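Local coordinates for ribosomal RNA processing protein 6 (Trypanosoma brucei brucei, PDB 4NLC) that probably degrades and trims RNA from its 3' end as the exosome-associated 3'-5' exoribonuclease of the RRP6 family, here represented by its catalytic core, at residues P19-Y24 and R31-P36; F73-E78 and C125-A130; S104-T109 and L158-G163. The protein carries 1 engineered substitution. All blocks are in the same frame, centred on the assembly; numbering follows the deposited sequence.

Contact 1: residues P19-Y24 and R31-P36; sequences PFRPVY and RHVGEP
Pro22 O takes the amide hydrogen of Gly34 at 2.7 Å from Gly34 N. Two residues on, Tyr24 and His32 form a hydrogen-bonded antiparallel pair: Tyr24 N donates to His32 O at 2.9 Å and His32 N returns the bond to Tyr24 O. Val23 and Val33 are the non-hydrogen-bonded pair between these links, their CG2 methyls only loosely apposed. The two strands thus make a short beta hairpin.

On the Tyr24 side, the phenol ring is swung back over the partner strand because CG sits between the backbone N and the carbonyl carbon (chi1 65°). His32 CB lies over one face of the Tyr24 ring, 3.8 Å from the ring centroid, a CH-pi contact. The two rings are near parallel but slid apart, so they barely overlap; Asp26 holds His32 NE2 from the turn. Gly34 packs at the ring's edge.

On the valine side, Val23 CG1 rests on one face of the Arg31 guanidinium, 3.7 Å from Arg31 NE. Arg21 bends at chi3 (-65°), and Arg21 NH1 turns back in a long bond of 3.3 Å that meets a lone pair of Gly34 O in the carbonyl plane, while Pro36 CD covers one face of the guanidinium. Beyond the strands, Pro36 CA offers a CA-H...O contact to Phe20 O and the CB atoms of Pro19 and Pro36 touch.

The tyrosine side faces the protein: Tyr24 packs on Phe41, Pro40 and Tyr165, and Phe20 meets Tyr265 edge-to-face. Tyr24 CB against Gly163 O, and Phe20 CZ against Gln159 and Lys160, lay the hairpin beside the C-terminal part of helix 152-162.

Contact 2: residues F73-E78 and C125-A130; sequences FVDTVE and CLKVRA
Lys127 and Val128 pack against the backbone of Asp75 and Thr76, where strand 71-74 gives way to helix 77-87 in the RNase H-like 3'-5' exonuclease fold. They belong to a type I beta turn, Leu126 to Arg129, in the loop that follows strand 120-123.

The lysine chain runs past a single carbonyl oxygen. Lys127 CB stands 3.8 Å from Asp75 O, Lys127 CG comes in to 3.4 Å of Asp75 O, and CD and CE then draw gradually away from it. With CG anti to the backbone N (chi1 -160°), the chain leaves the turn on the side of Asp75. At the tip, Lys127 NZ remains 6.1 Å from Asp75 OD2, too far for a salt bridge, although the opposite charges may attract weakly. The contact is therefore one of aliphatic carbon on backbone, with no hydrogen bond between the segments.

Beside it, Val128 sends one methyl into the bend leading to the helix, while its side chain also reaches Leu80 of helix 77-87 and Val123 of strand 120-123. Thr76 occupies the N-cap position of that helix; its CB points away from the turn, its side chain caps a backbone N of the first turn, and OG1 is also hydrogen-bonded to Asp79 OD2. Val128 CG1 meets the backbone at the cap, 3.5 Å from Thr76 C and 3.9 Å from Val77 N.

Contact 3: residues S104-T109 and L158-G163; sequences SYQGFT and LQKDFG
Asp161 and Thr109 meet with their side chains crossing at an angle, and one carboxylate oxygen carries the join. Asp161 OD2 accepts twice from the same residue: from Thr109 OG1 at 2.7 Å and from Thr109 N at 2.9 Å. Both donors come from the same face of the carboxylate plane, the hydroxyl on the anti side and 33° out of plane, the amide much higher, 57° out. Gripped at a hydroxyl and an amide of one residue, the carboxylate is held firmly against the start of strand 108-115. The other oxygen, Asp161 OD1, lies 3.6 Å from Phe108 CB and makes a salt bridge to Arg129, so the group bridges three parts of the chain and its negative charge is probably stabilised.

Phe162, the next residue, turns its ring so that the CZ end approaches Thr109 obliquely, with Phe162 CZ 3.7 Å from Thr109 CB; Asp161 CB lies over the centre of one face of the Phe162 ring.

Lys160, the residue before Asp161, reaches to the loop ahead of the strand. Its chain starts anti to the backbone N (chi1 165°) and bends at chi3, carrying Lys160 CE to 3.4 Å from Gly107 O and Lys160 NZ to Gln106 O at 3.1 Å. The ammonium sits above that carbonyl's plane; its stronger partner is His99 NE2, with Gln106 O the bond across this contact. Within the loop, Ser104 OG accepts from Gly107 N, an ST motif, and Gln106 CB packs loosely on Lys160 CD.

Here the C-terminal part of helix 152-162 is pinned to the entry of a central strand, a join between a helix and the mixed central sheet of the RNase H-like exonuclease fold.

Overall arrangement
From the N terminus, contact 1 comes first and closes a short two-stranded hairpin, complete before the exonuclease sheet begins. Contact 2 then opens at the edge strand 71-74 and closes 47 residues on, after strand 120-123. Contact 3 opens inside that loop, at 104-109, and closes beyond it in the C-terminal part of helix 152-162, so contacts 2 and 3 cross. Where they cross they also pack together, Cys125 on Phe162 and Leu126 on Phe108. Contact 1 touches contact 3 through Tyr24 and Phe20, tying the hairpin to that helix; contacts 1 and 2 do not touch, their nearest atoms about 9 Å apart.

Contact 1: residues P19-Y24 and R31-P36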
ATOM      1  N   PRO A  19       6.527  17.614   2.657  1.00 39.04           N
ATOM      2  CA  PRO A  19       6.362  16.463   3.565  1.00 38.06           C
ATOM      3  C   PRO A  19       4.891  16.129   3.857  1.00 41.02           C
ATOM      4  O   PRO A  19       4.057  17.043   3.933  1.00 42.61           O
ATOM      5  CB  PRO A  19       7.095  16.911   4.829  1.00 40.38           C
ATOM      6  CG  PRO A  19       8.093  17.899   4.360  1.00 45.61           C
ATOM      7  CD  PRO A  19       7.426  18.633   3.240  1.00 41.21           C
ATOM      8  N   PHE A  20       4.574  14.824   4.003  1.00 33.18           N
ATOM      9  CA  PHE A  20       3.216  14.355   4.283  1.00 31.09           C
ATOM     10  C   PHE A  20       2.692  14.891   5.608  1.00 35.95           C
ATOM     11  O   PHE A  20       3.373  14.783   6.622  1.00 36.44           O
ATOM     12  CB  PHE A  20       3.122  12.802   4.215  1.00 30.71           C
ATOM     13  CG  PHE A  20       1.788  12.198   4.602  1.00 29.81           C
ATOM     14  CD1 PHE A  20       0.683  12.301   3.760  1.00 31.64           C
ATOM     15  CD2 PHE A  20       1.636  11.517   5.806  1.00 29.68           C
ATOM     16  CE1 PHE A  20      -0.549  11.731   4.115  1.00 31.09           C
ATOM     17  CE2 PHE A  20       0.412  10.924   6.147  1.00 31.08           C
ATOM     18  CZ  PHE A  20      -0.679  11.051   5.305  1.00 29.19           C
ATOM     19  N   ARG A  21       1.504  15.498   5.591  1.00 32.76           N
ATOM     20  CA  ARG A  21       0.845  15.998   6.794  1.00 33.59           C
ATOM     21  C   ARG A  21      -0.444  15.199   6.963  1.00 37.41           C
ATOM     22  O   ARG A  21      -1.331  15.290   6.109  1.00 36.88           O
ATOM     23  CB  ARG A  21       0.540  17.496   6.709  1.00 36.22           C
ATOM     24  CG  ARG A  21      -0.011  18.042   8.027  1.00 43.51           C
ATOM     25  CD  ARG A  21      -0.528  19.465   7.935  1.00 46.68           C
ATOM     26  NE  ARG A  21       0.527  20.436   7.641  1.00 50.56           N
ATOM     27  CZ  ARG A  21       1.288  21.023   8.561  1.00 62.15           C
ATOM     28  NH1 ARG A  21       1.117  20.748   9.852  1.00 45.55           N
ATOM     29  NH2 ARG A  21       2.227  21.889   8.199  1.00 46.42           N
ATOM     30  N   PRO A  22      -0.547  14.361   8.010  1.00 32.70           N
ATOM     31  CA  PRO A  22      -1.748  13.524   8.139  1.00 32.40           C
ATOM     32  C   PRO A  22      -2.964  14.239   8.707  1.00 35.33           C
ATOM     33  O   PRO A  22      -2.844  14.985   9.665  1.00 35.32           O
ATOM     34  CB  PRO A  22      -1.287  12.399   9.075  1.00 33.90           C
ATOM     35  CG  PRO A  22      -0.236  13.012   9.903  1.00 37.56           C
ATOM     36  CD  PRO A  22       0.436  14.071   9.073  1.00 33.63           C
ATOM     37  N   VAL A  23      -4.121  14.011   8.099  1.00 32.01           N
ATOM     38  CA  VAL A  23      -5.430  14.468   8.572  1.00 32.21           C
ATOM     39  C   VAL A  23      -6.020  13.151   9.075  1.00 32.87           C
ATOM     40  O   VAL A  23      -6.007  12.160   8.334  1.00 29.51           O
ATOM     41  CB  VAL A  23      -6.316  15.123   7.472  1.00 37.00           C
ATOM     42  CG1 VAL A  23      -7.726  15.388   7.996  1.00 36.79           C
ATOM     43  CG2 VAL A  23      -5.688  16.423   6.966  1.00 37.61           C
ATOM     44  N   TYR A  24      -6.465  13.106  10.345  1.00 28.33           N
ATOM     45  CA  TYR A  24      -6.958  11.847  10.910  1.00 25.87           C
ATOM     46  C   TYR A  24      -8.055  12.047  11.967  1.00 29.74           C
ATOM     47  O   TYR A  24      -8.141  13.098  12.614  1.00 28.59           O
ATOM     48  CB  TYR A  24      -5.768  11.055  11.514  1.00 25.06           C
ATOM     49  CG  TYR A  24      -5.142  11.765  12.692  1.00 25.43           C
ATOM     50  CD1 TYR A  24      -4.271  12.840  12.502  1.00 27.70           C
ATOM     51  CD2 TYR A  24      -5.504  11.443  13.997  1.00 24.68           C
ATOM     52  CE1 TYR A  24      -3.782  13.572  13.580  1.00 29.49           C
ATOM     53  CE2 TYR A  24      -4.954  12.115  15.084  1.00 25.73           C
ATOM     54  CZ  TYR A  24      -4.119  13.197  14.872  1.00 35.04           C
ATOM     55  OH  TYR A  24      -3.623  13.892  15.940  1.00 36.61           O
ATOM     56  N   ARG A  31     -12.076  15.050  13.990  1.00 32.19           N
ATOM     57  CA  ARG A  31     -11.054  15.356  12.987  1.00 32.57           C
ATOM     58  C   ARG A  31      -9.858  16.090  13.604  1.00 34.93           C
ATOM     59  O   ARG A  31     -10.041  17.065  14.338  1.00 34.93           O
ATOM     60  CB  ARG A  31     -11.674  16.225  11.869  1.00 34.63           C
ATOM     61  CG  ARG A  31     -10.784  16.455  10.647  1.00 43.01           C
ATOM     62  CD  ARG A  31     -11.496  17.317   9.625  1.00 44.75           C
ATOM     63  NE  ARG A  31     -10.690  17.519   8.420  1.00 58.45           N
ATOM     64  CZ  ARG A  31      -9.876  18.553   8.218  1.00 71.65           C
ATOM     65  NH1 ARG A  31      -9.735  19.488   9.149  1.00 47.69           N
ATOM     66  NH2 ARG A  31      -9.184  18.650   7.090  1.00 65.34           N
ATOM     67  N   HIS A  32      -8.638  15.654  13.258  1.00 29.98           N
ATOM     68  CA  HIS A  32      -7.404  16.318  13.685  1.00 30.75           C
ATOM     69  C   HIS A  32      -6.474  16.527  12.503  1.00 34.86           C
ATOM     70  O   HIS A  32      -6.510  15.769  11.529  1.00 33.44           O
ATOM     71  CB  HIS A  32      -6.665  15.535  14.805  1.00 31.71           C
ATOM     72  CG  HIS A  32      -7.517  15.175  15.986  1.00 34.85           C
ATOM     73  ND1 HIS A  32      -7.595  15.993  17.085  1.00 37.07           N
ATOM     74  CD2 HIS A  32      -8.308  14.091  16.186  1.00 36.20           C
ATOM     75  CE1 HIS A  32      -8.424  15.389  17.924  1.00 36.93           C
ATOM     76  NE2 HIS A  32      -8.877  14.240  17.424  1.00 36.51           N
ATOM     77  N   VAL A  33      -5.624  17.550  12.607  1.00 33.07           N
ATOM     78  CA  VAL A  33      -4.581  17.854  11.630  1.00 32.36           C
ATOM     79  C   VAL A  33      -3.253  17.573  12.348  1.00 37.28           C
ATOM     80  O   VAL A  33      -2.971  18.132  13.415  1.00 36.06           O
ATOM     81  CB  VAL A  33      -4.700  19.289  11.048  1.00 35.96           C
ATOM     82  CG1 VAL A  33      -3.454  19.681  10.274  1.00 36.30           C
ATOM     83  CG2 VAL A  33      -5.934  19.425  10.156  1.00 35.41           C
ATOM     84  N   GLY A  34      -2.508  16.626  11.802  1.00 35.53           N
ATOM     85  CA  GLY A  34      -1.210  16.208  12.327  1.00 34.95           C
ATOM     86  C   GLY A  34      -0.075  17.098  11.866  1.00 39.54           C
ATOM     87  O   GLY A  34      -0.305  18.163  11.287  1.00 37.90           O
ATOM     88  N   GLU A  35       1.167  16.655  12.142  1.00 38.91           N
ATOM     89  CA  GLU A  35       2.407  17.370  11.826  1.00 39.48           C
ATOM     90  C   GLU A  35       3.314  16.529  10.949  1.00 42.83           C
ATOM     91  O   GLU A  35       3.395  15.318  11.174  1.00 41.54           O
ATOM     92  CB  GLU A  35       3.154  17.762  13.116  1.00 41.35           C
ATOM     93  CG  GLU A  35       2.352  18.682  14.025  1.00 56.97           C
ATOM     94  CD  GLU A  35       3.016  19.086  15.331  1.00 95.67           C
ATOM     95  OE1 GLU A  35       3.932  18.366  15.796  1.00 95.30           O
ATOM     96  OE2 GLU A  35       2.594  20.117  15.907  1.00 95.18           O
ATOM     97  N   PRO A  36       4.029  17.147   9.968  1.00 39.76           N
ATOM     98  CA  PRO A  36       4.950  16.365   9.122  1.00 38.87           C
ATOM     99  C   PRO A  36       6.026  15.664   9.956  1.00 41.24           C
ATOM    100  O   PRO A  36       6.494  16.228  10.951  1.00 40.73           O
ATOM    101  CB  PRO A  36       5.557  17.422   8.188  1.00 41.44           C
ATOM    102  CG  PRO A  36       4.580  18.548   8.185  1.00 46.18           C
ATOM    103  CD  PRO A  36       4.049  18.578   9.588  1.00 42.02           C
TER
HETATM  104  O   HOH W   1      -3.052  17.193  16.422  1.00 57.70           O

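Contact 2: residues F73-E78 and C125-A130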
ATOM      1  N   PHE A  73     -20.053  -7.816   1.063  1.00 29.19           N
ATOM      2  CA  PHE A  73     -19.373  -6.807   0.271  1.00 27.93           C
ATOM      3  C   PHE A  73     -19.908  -5.468   0.756  1.00 31.35           C
ATOM      4  O   PHE A  73     -21.102  -5.234   0.681  1.00 30.58           O
ATOM      5  CB  PHE A  73     -19.582  -7.022  -1.243  1.00 29.22           C
ATOM      6  CG  PHE A  73     -18.822  -5.993  -2.057  1.00 29.71           C
ATOM      7  CD1 PHE A  73     -17.442  -6.061  -2.180  1.00 32.54           C
ATOM      8  CD2 PHE A  73     -19.485  -4.935  -2.662  1.00 31.86           C
ATOM      9  CE1 PHE A  73     -16.732  -5.083  -2.894  1.00 33.60           C
ATOM     10  CE2 PHE A  73     -18.777  -3.961  -3.378  1.00 34.85           C
ATOM     11  CZ  PHE A  73     -17.408  -4.039  -3.483  1.00 32.84           C
ATOM     12  N   VAL A  74     -19.027  -4.621   1.314  1.00 26.97           N
ATOM     13  CA  VAL A  74     -19.394  -3.348   1.928  1.00 26.38           C
ATOM     14  C   VAL A  74     -18.986  -2.202   1.003  1.00 30.54           C
ATOM     15  O   VAL A  74     -17.790  -2.038   0.713  1.00 28.11           O
ATOM     16  CB  VAL A  74     -18.737  -3.215   3.345  1.00 28.64           C
ATOM     17  CG1 VAL A  74     -18.941  -1.811   3.924  1.00 27.66           C
ATOM     18  CG2 VAL A  74     -19.221  -4.299   4.309  1.00 27.37           C
ATOM     19  N   ASP A  75     -19.981  -1.404   0.544  1.00 27.72           N
ATOM     20  CA  ASP A  75     -19.668  -0.302  -0.347  1.00 27.12           C
ATOM     21  C   ASP A  75     -20.507   0.937  -0.093  1.00 29.64           C
ATOM     22  O   ASP A  75     -20.524   1.842  -0.939  1.00 28.54           O
ATOM     23  CB  ASP A  75     -19.697  -0.735  -1.836  1.00 29.28           C
ATOM     24  CG  ASP A  75     -21.048  -1.095  -2.430  1.00 44.36           C
ATOM     25  OD1 ASP A  75     -22.012  -1.311  -1.650  1.00 43.28           O
ATOM     26  OD2 ASP A  75     -21.128  -1.233  -3.683  1.00 55.82           O
ATOM     27  N   THR A  76     -21.157   1.021   1.087  1.00 27.10           N
ATOM     28  CA  THR A  76     -21.895   2.242   1.504  1.00 27.41           C
ATOM     29  C   THR A  76     -21.446   2.617   2.918  1.00 31.79           C
ATOM     30  O   THR A  76     -20.872   1.756   3.607  1.00 30.61           O
ATOM     31  CB  THR A  76     -23.426   2.105   1.419  1.00 31.09           C
ATOM     32  OG1 THR A  76     -23.876   1.173   2.394  1.00 33.92           O
ATOM     33  CG2 THR A  76     -23.914   1.730   0.043  1.00 29.60           C
ATOM     34  N   VAL A  77     -21.704   3.885   3.346  1.00 29.59           N
ATOM     35  CA  VAL A  77     -21.346   4.417   4.675  1.00 30.74           C
ATOM     36  C   VAL A  77     -22.034   3.609   5.769  1.00 33.75           C
ATOM     37  O   VAL A  77     -21.364   3.205   6.704  1.00 34.55           O
ATOM     38  CB  VAL A  77     -21.639   5.936   4.870  1.00 36.31           C
ATOM     39  CG1 VAL A  77     -21.047   6.458   6.192  1.00 36.02           C
ATOM     40  CG2 VAL A  77     -21.117   6.758   3.714  1.00 36.88           C
ATOM     41  N   GLU A  78     -23.364   3.402   5.656  1.00 28.83           N
ATOM     42  CA  GLU A  78     -24.230   2.665   6.608  1.00 28.56           C
ATOM     43  C   GLU A  78     -23.731   1.233   6.776  1.00 31.22           C
ATOM     44  O   GLU A  78     -23.710   0.731   7.893  1.00 32.88           O
ATOM     45  CB  GLU A  78     -25.713   2.615   6.142  1.00 30.34           C
ATOM     46  CG  GLU A  78     -26.186   3.789   5.306  1.00 44.32           C
ATOM     47  CD  GLU A  78     -25.862   3.708   3.824  1.00 60.18           C
ATOM     48  OE1 GLU A  78     -25.093   4.575   3.354  1.00 47.95           O
ATOM     49  OE2 GLU A  78     -26.411   2.823   3.126  1.00 51.14           O
ATOM     50  N   CYS A 125     -12.945   0.494  -0.508  1.00 32.63           N
ATOM     51  CA  CYS A 125     -12.069   1.643  -0.190  1.00 33.13           C
ATOM     52  C   CYS A 125     -12.198   2.771  -1.153  1.00 36.21           C
ATOM     53  O   CYS A 125     -11.660   3.833  -0.863  1.00 38.24           O
ATOM     54  CB  CYS A 125     -10.613   1.197  -0.187  1.00 33.32           C
ATOM     55  SG  CYS A 125     -10.169   0.197   1.206  1.00 37.00           S
ATOM     56  N   LEU A 126     -12.650   2.495  -2.366  1.00 30.11           N
ATOM     57  CA  LEU A 126     -12.793   3.530  -3.357  1.00 29.92           C
ATOM     58  C   LEU A 126     -14.117   4.224  -3.155  1.00 35.04           C
ATOM     59  O   LEU A 126     -14.155   5.439  -3.021  1.00 36.42           O
ATOM     60  CB  LEU A 126     -12.664   2.965  -4.784  1.00 29.54           C
ATOM     61  CG  LEU A 126     -11.254   2.555  -5.213  1.00 32.09           C
ATOM     62  CD1 LEU A 126     -11.260   1.926  -6.621  1.00 30.93           C
ATOM     63  CD2 LEU A 126     -10.284   3.737  -5.129  1.00 32.06           C
ATOM     64  N   LYS A 127     -15.194   3.449  -3.087  1.00 30.90           N
ATOM     65  CA  LYS A 127     -16.545   3.960  -2.911  1.00 30.17           C
ATOM     66  C   LYS A 127     -16.737   4.613  -1.548  1.00 33.88           C
ATOM     67  O   LYS A 127     -17.464   5.596  -1.470  1.00 34.59           O
ATOM     68  CB  LYS A 127     -17.589   2.854  -3.159  1.00 32.28           C
ATOM     69  CG  LYS A 127     -18.959   3.431  -3.458  1.00 45.64           C
ATOM     70  CD  LYS A 127     -19.666   2.758  -4.607  1.00 52.14           C
ATOM     71  CE  LYS A 127     -21.064   3.305  -4.761  1.00 56.53           C
ATOM     72  NZ  LYS A 127     -21.071   4.786  -4.939  1.00 68.16           N
ATOM     73  N   VAL A 128     -16.093   4.098  -0.484  1.00 29.78           N
ATOM     74  CA  VAL A 128     -16.249   4.708   0.856  1.00 28.31           C
ATOM     75  C   VAL A 128     -14.917   5.332   1.352  1.00 29.43           C
ATOM     76  O   VAL A 128     -14.742   5.525   2.559  1.00 27.70           O
ATOM     77  CB  VAL A 128     -16.932   3.769   1.912  1.00 31.26           C
ATOM     78  CG1 VAL A 128     -18.318   3.343   1.442  1.00 30.55           C
ATOM     79  CG2 VAL A 128     -16.084   2.551   2.239  1.00 30.60           C
ATOM     80  N   ARG A 129     -14.024   5.730   0.397  1.00 25.97           N
ATOM     81  CA  ARG A 129     -12.736   6.376   0.676  1.00 25.43           C
ATOM     82  C   ARG A 129     -12.845   7.476   1.710  1.00 29.81           C
ATOM     83  O   ARG A 129     -12.094   7.463   2.686  1.00 29.25           O
ATOM     84  CB  ARG A 129     -12.095   6.940  -0.607  1.00 26.16           C
ATOM     85  CG  ARG A 129     -10.705   7.550  -0.381  1.00 26.86           C
ATOM     86  CD  ARG A 129     -10.170   8.101  -1.688  1.00 27.76           C
ATOM     87  NE  ARG A 129      -9.030   9.001  -1.516  1.00 29.34           N
ATOM     88  CZ  ARG A 129      -7.769   8.593  -1.397  1.00 47.17           C
ATOM     89  NH1 ARG A 129      -7.477   7.294  -1.430  1.00 35.63           N
ATOM     90  NH2 ARG A 129      -6.793   9.474  -1.252  1.00 33.97           N
ATOM     91  N   ALA A 130     -13.797   8.410   1.503  1.00 27.03           N
ATOM     92  CA  ALA A 130     -14.038   9.581   2.351  1.00 27.17           C
ATOM     93  C   ALA A 130     -14.553   9.228   3.752  1.00 32.98           C
ATOM     94  O   ALA A 130     -14.493  10.069   4.643  1.00 32.62           O
ATOM     95  CB  ALA A 130     -15.032  10.512   1.667  1.00 27.81           C
TER

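Contact 3: residues S104-T109 and L158-G163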
ATOM      1  N   SER A 104      -1.446   6.380 -10.772  1.00 27.30           N
ATOM      2  CA  SER A 104      -1.458   7.212  -9.583  1.00 25.31           C
ATOM      3  C   SER A 104      -0.014   7.485  -9.179  1.00 30.11           C
ATOM      4  O   SER A 104       0.825   6.559  -9.176  1.00 27.68           O
ATOM      5  CB  SER A 104      -2.203   6.526  -8.442  1.00 26.25           C
ATOM      6  OG  SER A 104      -2.138   7.319  -7.273  1.00 29.17           O
ATOM      7  N   TYR A 105       0.275   8.760  -8.829  1.00 26.98           N
ATOM      8  CA  TYR A 105       1.624   9.140  -8.402  1.00 26.01           C
ATOM      9  C   TYR A 105       2.025   8.476  -7.091  1.00 29.53           C
ATOM     10  O   TYR A 105       3.020   7.764  -7.054  1.00 29.69           O
ATOM     11  CB  TYR A 105       1.795  10.657  -8.321  1.00 26.55           C
ATOM     12  CG  TYR A 105       3.236  11.014  -8.074  1.00 29.14           C
ATOM     13  CD1 TYR A 105       4.183  10.922  -9.095  1.00 31.75           C
ATOM     14  CD2 TYR A 105       3.678  11.369  -6.802  1.00 28.67           C
ATOM     15  CE1 TYR A 105       5.532  11.177  -8.855  1.00 33.37           C
ATOM     16  CE2 TYR A 105       5.025  11.637  -6.555  1.00 30.21           C
ATOM     17  CZ  TYR A 105       5.945  11.545  -7.584  1.00 40.03           C
ATOM     18  OH  TYR A 105       7.264  11.830  -7.334  1.00 46.11           O
ATOM     19  N   GLN A 106       1.251   8.696  -6.028  1.00 25.98           N
ATOM     20  CA  GLN A 106       1.538   8.106  -4.724  1.00 25.70           C
ATOM     21  C   GLN A 106       0.932   6.727  -4.611  1.00 28.74           C
ATOM     22  O   GLN A 106       1.358   5.937  -3.772  1.00 27.45           O
ATOM     23  CB  GLN A 106       1.003   8.996  -3.584  1.00 27.06           C
ATOM     24  CG  GLN A 106       1.671  10.378  -3.483  1.00 28.21           C
ATOM     25  CD  GLN A 106       1.059  11.206  -2.380  1.00 41.54           C
ATOM     26  OE1 GLN A 106       1.032  10.818  -1.206  1.00 30.11           O
ATOM     27  NE2 GLN A 106       0.473  12.324  -2.748  1.00 37.17           N
ATOM     28  N   GLY A 107      -0.071   6.450  -5.437  1.00 26.51           N
ATOM     29  CA  GLY A 107      -0.791   5.189  -5.364  1.00 25.26           C
ATOM     30  C   GLY A 107      -1.964   5.338  -4.417  1.00 28.09           C
ATOM     31  O   GLY A 107      -2.093   6.360  -3.729  1.00 25.87           O
ATOM     32  N   PHE A 108      -2.858   4.348  -4.407  1.00 24.62           N
ATOM     33  CA  PHE A 108      -4.011   4.392  -3.514  1.00 23.18           C
ATOM     34  C   PHE A 108      -4.541   3.013  -3.186  1.00 25.86           C
ATOM     35  O   PHE A 108      -4.528   2.120  -4.028  1.00 25.34           O
ATOM     36  CB  PHE A 108      -5.140   5.334  -4.038  1.00 24.44           C
ATOM     37  CG  PHE A 108      -5.661   5.051  -5.430  1.00 25.55           C
ATOM     38  CD1 PHE A 108      -6.605   4.056  -5.648  1.00 26.44           C
ATOM     39  CD2 PHE A 108      -5.234   5.809  -6.520  1.00 27.62           C
ATOM     40  CE1 PHE A 108      -7.090   3.799  -6.938  1.00 27.95           C
ATOM     41  CE2 PHE A 108      -5.697   5.538  -7.810  1.00 29.54           C
ATOM     42  CZ  PHE A 108      -6.637   4.547  -8.010  1.00 27.64           C
ATOM     43  N   THR A 109      -5.098   2.872  -1.985  1.00 23.61           N
ATOM     44  CA  THR A 109      -5.727   1.625  -1.572  1.00 22.82           C
ATOM     45  C   THR A 109      -7.056   1.445  -2.310  1.00 26.09           C
ATOM     46  O   THR A 109      -7.886   2.358  -2.341  1.00 24.94           O
ATOM     47  CB  THR A 109      -5.894   1.592  -0.062  1.00 23.39           C
ATOM     48  OG1 THR A 109      -4.637   1.936   0.520  1.00 25.31           O
ATOM     49  CG2 THR A 109      -6.345   0.214   0.435  1.00 18.79           C
ATOM     50  N   LEU A 158      -2.682   2.803   4.902  1.00 25.01           N
ATOM     51  CA  LEU A 158      -3.759   3.193   5.815  1.00 24.39           C
ATOM     52  C   LEU A 158      -3.635   4.657   6.201  1.00 25.86           C
ATOM     53  O   LEU A 158      -4.632   5.357   6.302  1.00 23.86           O
ATOM     54  CB  LEU A 158      -3.750   2.304   7.090  1.00 24.69           C
ATOM     55  CG  LEU A 158      -4.317   0.862   6.978  1.00 28.16           C
ATOM     56  CD1 LEU A 158      -4.187   0.123   8.309  1.00 27.39           C
ATOM     57  CD2 LEU A 158      -5.759   0.872   6.618  1.00 27.88           C
ATOM     58  N   GLN A 159      -2.397   5.122   6.376  1.00 23.33           N
ATOM     59  CA  GLN A 159      -2.109   6.503   6.726  1.00 24.02           C
ATOM     60  C   GLN A 159      -2.363   7.424   5.548  1.00 26.33           C
ATOM     61  O   GLN A 159      -3.170   8.338   5.644  1.00 25.58           O
ATOM     62  CB  GLN A 159      -0.674   6.659   7.262  1.00 25.47           C
ATOM     63  CG  GLN A 159      -0.418   5.855   8.529  1.00 28.14           C
ATOM     64  CD  GLN A 159       1.011   5.960   8.988  1.00 35.97           C
ATOM     65  OE1 GLN A 159       1.709   6.946   8.723  1.00 26.65           O
ATOM     66  NE2 GLN A 159       1.462   4.968   9.743  1.00 26.74           N
ATOM     67  N   LYS A 160      -1.670   7.185   4.449  1.00 23.80           N
ATOM     68  CA  LYS A 160      -1.774   7.968   3.220  1.00 23.42           C
ATOM     69  C   LYS A 160      -3.217   8.200   2.797  1.00 27.49           C
ATOM     70  O   LYS A 160      -3.612   9.337   2.526  1.00 27.57           O
ATOM     71  CB  LYS A 160      -1.000   7.233   2.095  1.00 25.29           C
ATOM     72  CG  LYS A 160      -1.279   7.705   0.652  1.00 24.21           C
ATOM     73  CD  LYS A 160      -0.524   6.842  -0.401  1.00 29.25           C
ATOM     74  CE  LYS A 160      -1.041   5.399  -0.597  1.00 26.34           C
ATOM     75  NZ  LYS A 160      -0.111   4.584  -1.440  1.00 23.75           N
ATOM     76  N   ASP A 161      -4.004   7.117   2.742  1.00 24.06           N
ATOM     77  CA  ASP A 161      -5.353   7.163   2.200  1.00 22.90           C
ATOM     78  C   ASP A 161      -6.439   7.499   3.173  1.00 30.56           C
ATOM     79  O   ASP A 161      -7.437   8.073   2.752  1.00 32.64           O
ATOM     80  CB  ASP A 161      -5.674   5.838   1.498  1.00 22.08           C
ATOM     81  CG  ASP A 161      -4.850   5.630   0.231  1.00 27.96           C
ATOM     82  OD1 ASP A 161      -4.915   6.494  -0.660  1.00 29.17           O
ATOM     83  OD2 ASP A 161      -4.153   4.576   0.128  1.00 27.27           O
ATOM     84  N   PHE A 162      -6.323   7.067   4.433  1.00 27.49           N
ATOM     85  CA  PHE A 162      -7.450   7.205   5.361  1.00 27.42           C
ATOM     86  C   PHE A 162      -7.172   7.775   6.758  1.00 30.47           C
ATOM     87  O   PHE A 162      -8.085   7.771   7.587  1.00 30.11           O
ATOM     88  CB  PHE A 162      -8.108   5.811   5.539  1.00 28.15           C
ATOM     89  CG  PHE A 162      -8.168   4.913   4.320  1.00 28.30           C
ATOM     90  CD1 PHE A 162      -8.942   5.264   3.212  1.00 29.40           C
ATOM     91  CD2 PHE A 162      -7.536   3.672   4.320  1.00 28.60           C
ATOM     92  CE1 PHE A 162      -9.029   4.415   2.098  1.00 30.44           C
ATOM     93  CE2 PHE A 162      -7.623   2.824   3.207  1.00 30.88           C
ATOM     94  CZ  PHE A 162      -8.374   3.196   2.108  1.00 28.88           C
ATOM     95  N   GLY A 163      -5.931   8.155   7.049  1.00 26.76           N
ATOM     96  CA  GLY A 163      -5.551   8.590   8.393  1.00 25.40           C
ATOM     97  C   GLY A 163      -5.838   7.514   9.437  1.00 27.05           C
ATOM     98  O   GLY A 163      -6.228   7.835  10.565  1.00 25.85           O
TER